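Local coordinates for protein Cyclo(L-leucyl-L-leucyl) synthase (Staphylococcus haemolyticus, PDB 6EZ3) that joins two leucines taken from leucyl-tRNA into the cyclodipeptide cyclo(L-leucyl-L-leucyl), without ATP, and also accepts other nonpolar residues such as phenylalanine and methionine, at residues Q2-T10 with Y38-N49. Residues are numbered along the deposited sequence; the frame is centred on the assembly and turned at random.
Sequences QNFKVDFLT and YIRKIIQWANSN
Phe4 sets the edge of its ring toward the face of Trp45, the ring planes 50° apart and the centroid of the indole's five-membered ring 5.0 Å from that of the phenyl. Its CB lies over the same pyrrole portion, 4.2 Å from the centroid in a CH-pi contact, so backbone-near and ring atoms of one residue both bear on the indole. With CG anti to the backbone N (chi1 176°), Trp45 continues the direction of its CB and carries the indole up to the strand; farther along, CZ2 meets Val6 CG2 at 3.8 Å. A broad, flat side chain suits this place, since it can meet two residues of the strand at once. The far end of the phenyl ring meets the preceding turns of the helix: Phe4 CZ touches Ile42 CG2 at 3.7 Å, and Tyr38 OH lies near the phenyl plane, 3.5 Å from Phe4 CE1. The phenyl ring of Phe4 and the phenol ring of Tyr38 lie oblique to each other, planes 60° apart; with Trp45 they form an aromatic cluster. In this HUP-clan family member the cluster joins strand 4-8, an outermost strand of the mixed sheet, to helix 36-49, which crosses it steeply. Leu223 of the neighbouring antiparallel strand 218-225 touches both Phe4 and Trp45. Toward the more exposed margin, flexible side chains take over: Lys41 lays its CD 4.0 Å from Phe4 CE2 while its ammonium goes on to a salt bridge with Glu225, combining apolar cover with charge. The extended chain of Gln2 runs alongside the last turn of the helix, OE1 3.7 Å from Ser48 CB, a long amide suiting this solvent-exposed end.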
ATOM      1  N   GLN A   2     -18.033  -0.491  10.932  1.00 74.16           N
ATOM      2  CA  GLN A   2     -19.010  -0.053  11.947  1.00 73.83           C
ATOM      3  C   GLN A   2     -19.251   1.448  11.810  1.00 75.71           C
ATOM      4  O   GLN A   2     -20.388   1.926  11.864  1.00 75.20           O
ATOM      5  CB  GLN A   2     -18.505  -0.327  13.375  1.00 75.15           C
ATOM      6  CG  GLN A   2     -17.634  -1.558  13.558  1.00 82.77           C
ATOM      7  CD  GLN A   2     -16.967  -1.463  14.899  1.00100.42           C
ATOM      8  OE1 GLN A   2     -15.907  -0.844  15.045  1.00 97.78           O
ATOM      9  NE2 GLN A   2     -17.614  -1.995  15.924  1.00 87.46           N
ATOM     10  N   ASN A   3     -18.145   2.177  11.661  1.00 70.11           N
ATOM     11  CA  ASN A   3     -18.068   3.617  11.489  1.00 68.72           C
ATOM     12  C   ASN A   3     -17.460   3.907  10.107  1.00 67.65           C
ATOM     13  O   ASN A   3     -17.133   5.063   9.802  1.00 67.25           O
ATOM     14  CB  ASN A   3     -17.236   4.246  12.640  1.00 72.74           C
ATOM     15  CG  ASN A   3     -15.968   3.509  13.050  1.00101.29           C
ATOM     16  OD1 ASN A   3     -15.959   2.295  13.341  1.00 93.21           O
ATOM     17  ND2 ASN A   3     -14.880   4.261  13.169  1.00 95.21           N
ATOM     18  N   PHE A   4     -17.345   2.826   9.266  1.00 59.92           N
ATOM     19  CA  PHE A   4     -16.783   2.798   7.905  1.00 56.53           C
ATOM     20  C   PHE A   4     -17.657   2.102   6.888  1.00 58.21           C
ATOM     21  O   PHE A   4     -18.042   0.949   7.093  1.00 57.43           O
ATOM     22  CB  PHE A   4     -15.432   2.075   7.905  1.00 56.60           C
ATOM     23  CG  PHE A   4     -14.296   2.977   8.260  1.00 56.67           C
ATOM     24  CD1 PHE A   4     -13.562   3.608   7.279  1.00 58.36           C
ATOM     25  CD2 PHE A   4     -13.963   3.210   9.586  1.00 58.71           C
ATOM     26  CE1 PHE A   4     -12.507   4.452   7.612  1.00 59.39           C
ATOM     27  CE2 PHE A   4     -12.906   4.058   9.921  1.00 60.93           C
ATOM     28  CZ  PHE A   4     -12.193   4.680   8.933  1.00 58.67           C
ATOM     29  N   LYS A   5     -17.880   2.767   5.746  1.00 53.75           N
ATOM     30  CA  LYS A   5     -18.590   2.203   4.604  1.00 53.78           C
ATOM     31  C   LYS A   5     -17.525   1.473   3.764  1.00 57.51           C
ATOM     32  O   LYS A   5     -16.532   2.097   3.338  1.00 57.91           O
ATOM     33  CB  LYS A   5     -19.298   3.295   3.776  1.00 56.01           C
ATOM     34  CG  LYS A   5     -20.325   2.730   2.792  1.00 65.21           C
ATOM     35  CD  LYS A   5     -20.141   3.243   1.357  1.00 63.37           C
ATOM     36  CE  LYS A   5     -21.200   2.634   0.469  1.00 69.08           C
ATOM     37  NZ  LYS A   5     -20.899   2.788  -0.974  1.00 76.98           N
ATOM     38  N   VAL A   6     -17.713   0.156   3.567  1.00 51.66           N
ATOM     39  CA  VAL A   6     -16.739  -0.663   2.845  1.00 50.69           C
ATOM     40  C   VAL A   6     -17.190  -0.975   1.415  1.00 55.70           C
ATOM     41  O   VAL A   6     -18.300  -1.486   1.228  1.00 57.89           O
ATOM     42  CB  VAL A   6     -16.381  -1.938   3.653  1.00 52.57           C
ATOM     43  CG1 VAL A   6     -15.336  -2.786   2.936  1.00 52.08           C
ATOM     44  CG2 VAL A   6     -15.911  -1.581   5.055  1.00 51.81           C
ATOM     45  N   ASP A   7     -16.321  -0.686   0.414  1.00 49.35           N
ATOM     46  CA  ASP A   7     -16.569  -0.983  -1.009  1.00 47.95           C
ATOM     47  C   ASP A   7     -15.597  -2.054  -1.473  1.00 49.97           C
ATOM     48  O   ASP A   7     -14.570  -2.245  -0.849  1.00 50.65           O
ATOM     49  CB  ASP A   7     -16.508   0.277  -1.885  1.00 49.73           C
ATOM     50  CG  ASP A   7     -17.583   1.300  -1.533  1.00 66.07           C
ATOM     51  OD1 ASP A   7     -18.771   1.060  -1.887  1.00 64.73           O
ATOM     52  OD2 ASP A   7     -17.244   2.329  -0.862  1.00 76.49           O
ATOM     53  N   PHE A   8     -15.923  -2.781  -2.527  1.00 46.18           N
ATOM     54  CA  PHE A   8     -15.112  -3.907  -2.992  1.00 46.04           C
ATOM     55  C   PHE A   8     -14.673  -3.786  -4.441  1.00 48.72           C
ATOM     56  O   PHE A   8     -15.441  -3.324  -5.289  1.00 47.55           O
ATOM     57  CB  PHE A   8     -15.880  -5.236  -2.771  1.00 48.39           C
ATOM     58  CG  PHE A   8     -16.423  -5.355  -1.365  1.00 50.95           C
ATOM     59  CD1 PHE A   8     -15.627  -5.848  -0.334  1.00 55.05           C
ATOM     60  CD2 PHE A   8     -17.692  -4.869  -1.046  1.00 52.48           C
ATOM     61  CE1 PHE A   8     -16.104  -5.887   0.984  1.00 55.57           C
ATOM     62  CE2 PHE A   8     -18.153  -4.886   0.276  1.00 55.17           C
ATOM     63  CZ  PHE A   8     -17.367  -5.416   1.278  1.00 53.55           C
ATOM     64  N   LEU A   9     -13.436  -4.230  -4.725  1.00 44.87           N
ATOM     65  CA  LEU A   9     -12.892  -4.234  -6.077  1.00 44.32           C
ATOM     66  C   LEU A   9     -13.535  -5.358  -6.882  1.00 51.88           C
ATOM     67  O   LEU A   9     -13.849  -5.151  -8.062  1.00 52.46           O
ATOM     68  CB  LEU A   9     -11.371  -4.374  -6.049  1.00 43.49           C
ATOM     69  CG  LEU A   9     -10.646  -4.138  -7.350  1.00 46.12           C
ATOM     70  CD1 LEU A   9     -10.508  -2.664  -7.641  1.00 44.99           C
ATOM     71  CD2 LEU A   9      -9.291  -4.744  -7.293  1.00 48.88           C
ATOM     72  N   THR A  10     -13.747  -6.536  -6.242  1.00 49.89           N
ATOM     73  CA  THR A  10     -14.401  -7.697  -6.866  1.00 50.35           C
ATOM     74  C   THR A  10     -15.404  -8.333  -5.920  1.00 54.88           C
ATOM     75  O   THR A  10     -15.417  -7.994  -4.738  1.00 54.75           O
ATOM     76  CB  THR A  10     -13.374  -8.759  -7.395  1.00 55.43           C
ATOM     77  OG1 THR A  10     -12.905  -9.613  -6.348  1.00 58.78           O
ATOM     78  CG2 THR A  10     -12.232  -8.162  -8.146  1.00 45.87           C
ATOM     79  N   TYR A  38      -7.279   9.741  12.177  1.00 48.87           N
ATOM     80  CA  TYR A  38      -7.661   8.713  11.209  1.00 46.39           C
ATOM     81  C   TYR A  38      -6.954   7.368  11.444  1.00 44.84           C
ATOM     82  O   TYR A  38      -7.606   6.324  11.551  1.00 41.17           O
ATOM     83  CB  TYR A  38      -7.388   9.215   9.781  1.00 45.96           C
ATOM     84  CG  TYR A  38      -7.985   8.320   8.730  1.00 44.57           C
ATOM     85  CD1 TYR A  38      -9.358   8.257   8.542  1.00 46.12           C
ATOM     86  CD2 TYR A  38      -7.183   7.486   7.963  1.00 44.57           C
ATOM     87  CE1 TYR A  38      -9.924   7.380   7.619  1.00 45.88           C
ATOM     88  CE2 TYR A  38      -7.739   6.609   7.031  1.00 45.18           C
ATOM     89  CZ  TYR A  38      -9.111   6.569   6.855  1.00 43.92           C
ATOM     90  OH  TYR A  38      -9.673   5.756   5.919  1.00 35.15           O
ATOM     91  N   ILE A  39      -5.615   7.407  11.497  1.00 41.04           N
ATOM     92  CA  ILE A  39      -4.790   6.224  11.703  1.00 40.86           C
ATOM     93  C   ILE A  39      -5.317   5.373  12.861  1.00 47.79           C
ATOM     94  O   ILE A  39      -5.396   4.144  12.728  1.00 49.10           O
ATOM     95  CB  ILE A  39      -3.318   6.609  11.847  1.00 42.94           C
ATOM     96  CG1 ILE A  39      -2.840   7.274  10.552  1.00 43.17           C
ATOM     97  CG2 ILE A  39      -2.469   5.379  12.206  1.00 42.63           C
ATOM     98  CD1 ILE A  39      -1.685   8.074  10.706  1.00 55.19           C
ATOM     99  N   ARG A  40      -5.743   6.041  13.959  1.00 42.46           N
ATOM    100  CA  ARG A  40      -6.313   5.416  15.141  1.00 41.36           C
ATOM    101  C   ARG A  40      -7.644   4.746  14.812  1.00 45.79           C
ATOM    102  O   ARG A  40      -7.834   3.567  15.123  1.00 43.82           O
ATOM    103  CB  ARG A  40      -6.434   6.448  16.256  1.00 40.98           C
ATOM    104  CG  ARG A  40      -5.050   6.982  16.608  1.00 58.04           C
ATOM    105  CD  ARG A  40      -4.909   7.665  17.950  1.00 67.59           C
ATOM    106  NE  ARG A  40      -3.572   8.242  18.071  1.00 67.92           N
ATOM    107  CZ  ARG A  40      -2.577   7.724  18.782  1.00 71.95           C
ATOM    108  NH1 ARG A  40      -1.398   8.337  18.827  1.00 49.68           N
ATOM    109  NH2 ARG A  40      -2.761   6.605  19.479  1.00 46.60           N
ATOM    110  N   LYS A  41      -8.533   5.496  14.129  1.00 44.75           N
ATOM    111  CA  LYS A  41      -9.846   5.059  13.672  1.00 45.05           C
ATOM    112  C   LYS A  41      -9.729   3.732  12.939  1.00 48.83           C
ATOM    113  O   LYS A  41     -10.408   2.781  13.313  1.00 51.78           O
ATOM    114  CB  LYS A  41     -10.466   6.107  12.701  1.00 49.10           C
ATOM    115  CG  LYS A  41     -11.621   6.916  13.281  1.00 69.86           C
ATOM    116  CD  LYS A  41     -12.647   7.315  12.219  1.00 69.21           C
ATOM    117  CE  LYS A  41     -13.626   8.344  12.728  1.00 73.64           C
ATOM    118  NZ  LYS A  41     -13.021   9.700  12.843  1.00 82.49           N
ATOM    119  N   ILE A  42      -8.871   3.665  11.901  1.00 41.64           N
ATOM    120  CA  ILE A  42      -8.698   2.472  11.064  1.00 39.73           C
ATOM    121  C   ILE A  42      -8.154   1.292  11.862  1.00 42.97           C
ATOM    122  O   ILE A  42      -8.526   0.169  11.572  1.00 42.49           O
ATOM    123  CB  ILE A  42      -7.880   2.731   9.754  1.00 41.55           C
ATOM    124  CG1 ILE A  42      -6.524   3.393  10.031  1.00 40.20           C
ATOM    125  CG2 ILE A  42      -8.720   3.534   8.734  1.00 42.32           C
ATOM    126  CD1 ILE A  42      -5.644   3.561   8.884  1.00 45.16           C
ATOM    127  N   ILE A  43      -7.294   1.541  12.868  1.00 39.06           N
ATOM    128  CA  ILE A  43      -6.750   0.479  13.711  1.00 37.56           C
ATOM    129  C   ILE A  43      -7.867  -0.070  14.597  1.00 43.27           C
ATOM    130  O   ILE A  43      -8.098  -1.286  14.621  1.00 44.67           O
ATOM    131  CB  ILE A  43      -5.495   0.904  14.495  1.00 39.20           C
ATOM    132  CG1 ILE A  43      -4.354   1.261  13.514  1.00 38.89           C
ATOM    133  CG2 ILE A  43      -5.096  -0.199  15.492  1.00 38.56           C
ATOM    134  CD1 ILE A  43      -2.878   1.239  14.107  1.00 45.83           C
ATOM    135  N   GLN A  44      -8.601   0.825  15.267  1.00 38.46           N
ATOM    136  CA  GLN A  44      -9.715   0.411  16.104  1.00 38.58           C
ATOM    137  C   GLN A  44     -10.721  -0.409  15.310  1.00 44.37           C
ATOM    138  O   GLN A  44     -11.186  -1.422  15.814  1.00 44.38           O
ATOM    139  CB  GLN A  44     -10.375   1.618  16.790  1.00 40.05           C
ATOM    140  CG  GLN A  44      -9.636   2.118  18.053  1.00 56.86           C
ATOM    141  CD  GLN A  44      -9.442   1.091  19.157  1.00 77.52           C
ATOM    142  OE1 GLN A  44     -10.251   0.155  19.348  1.00 76.06           O
ATOM    143  NE2 GLN A  44      -8.350   1.247  19.910  1.00 65.52           N
ATOM    144  N   TRP A  45     -10.985  -0.009  14.038  1.00 42.65           N
ATOM    145  CA  TRP A  45     -11.872  -0.677  13.072  1.00 42.68           C
ATOM    146  C   TRP A  45     -11.337  -2.062  12.688  1.00 45.09           C
ATOM    147  O   TRP A  45     -12.090  -3.033  12.718  1.00 44.34           O
ATOM    148  CB  TRP A  45     -12.061   0.183  11.801  1.00 41.76           C
ATOM    149  CG  TRP A  45     -12.886  -0.482  10.728  1.00 42.64           C
ATOM    150  CD1 TRP A  45     -14.245  -0.541  10.662  1.00 45.64           C
ATOM    151  CD2 TRP A  45     -12.396  -1.219   9.597  1.00 42.48           C
ATOM    152  NE1 TRP A  45     -14.634  -1.269   9.561  1.00 45.27           N
ATOM    153  CE2 TRP A  45     -13.519  -1.704   8.894  1.00 46.34           C
ATOM    154  CE3 TRP A  45     -11.109  -1.538   9.120  1.00 43.95           C
ATOM    155  CZ2 TRP A  45     -13.400  -2.480   7.734  1.00 45.60           C
ATOM    156  CZ3 TRP A  45     -10.991  -2.325   7.979  1.00 45.59           C
ATOM    157  CH2 TRP A  45     -12.129  -2.776   7.296  1.00 46.31           C
ATOM    158  N   ALA A  46     -10.038  -2.146  12.344  1.00 40.61           N
ATOM    159  CA  ALA A  46      -9.410  -3.390  11.945  1.00 39.86           C
ATOM    160  C   ALA A  46      -9.535  -4.322  13.097  1.00 46.72           C
ATOM    161  O   ALA A  46     -10.073  -5.410  12.922  1.00 46.48           O
ATOM    162  CB  ALA A  46      -7.940  -3.166  11.614  1.00 39.91           C
ATOM    163  N   ASN A  47      -9.116  -3.856  14.295  1.00 45.32           N
ATOM    164  CA  ASN A  47      -9.084  -4.603  15.547  1.00 46.52           C
ATOM    165  C   ASN A  47     -10.414  -5.201  15.937  1.00 54.85           C
ATOM    166  O   ASN A  47     -10.460  -6.369  16.330  1.00 57.49           O
ATOM    167  CB  ASN A  47      -8.534  -3.739  16.666  1.00 47.07           C
ATOM    168  CG  ASN A  47      -8.404  -4.445  17.985  1.00 60.28           C
ATOM    169  OD1 ASN A  47      -7.759  -5.479  18.097  1.00 57.01           O
ATOM    170  ND2 ASN A  47      -8.977  -3.866  19.021  1.00 48.25           N
ATOM    171  N   SER A  48     -11.490  -4.410  15.820  1.00 51.70           N
ATOM    172  CA  SER A  48     -12.858  -4.778  16.177  1.00 51.05           C
ATOM    173  C   SER A  48     -13.513  -5.768  15.250  1.00 56.42           C
ATOM    174  O   SER A  48     -14.257  -6.629  15.718  1.00 60.90           O
ATOM    175  CB  SER A  48     -13.722  -3.537  16.302  1.00 53.28           C
ATOM    176  OG  SER A  48     -13.164  -2.726  17.325  1.00 67.54           O
ATOM    177  N   ASN A  49     -13.263  -5.659  13.964  1.00 48.69           N
ATOM    178  CA  ASN A  49     -13.897  -6.502  12.972  1.00 47.21           C
ATOM    179  C   ASN A  49     -13.134  -7.784  12.554  1.00 51.40           C
ATOM    180  O   ASN A  49     -13.775  -8.766  12.153  1.00 52.40           O
ATOM    181  CB  ASN A  49     -14.193  -5.660  11.749  1.00 44.87           C
ATOM    182  CG  ASN A  49     -15.266  -4.653  11.980  1.00 68.14           C
ATOM    183  OD1 ASN A  49     -15.036  -3.526  12.445  1.00 63.63           O
ATOM    184  ND2 ASN A  49     -16.464  -5.054  11.612  1.00 61.97           N
TER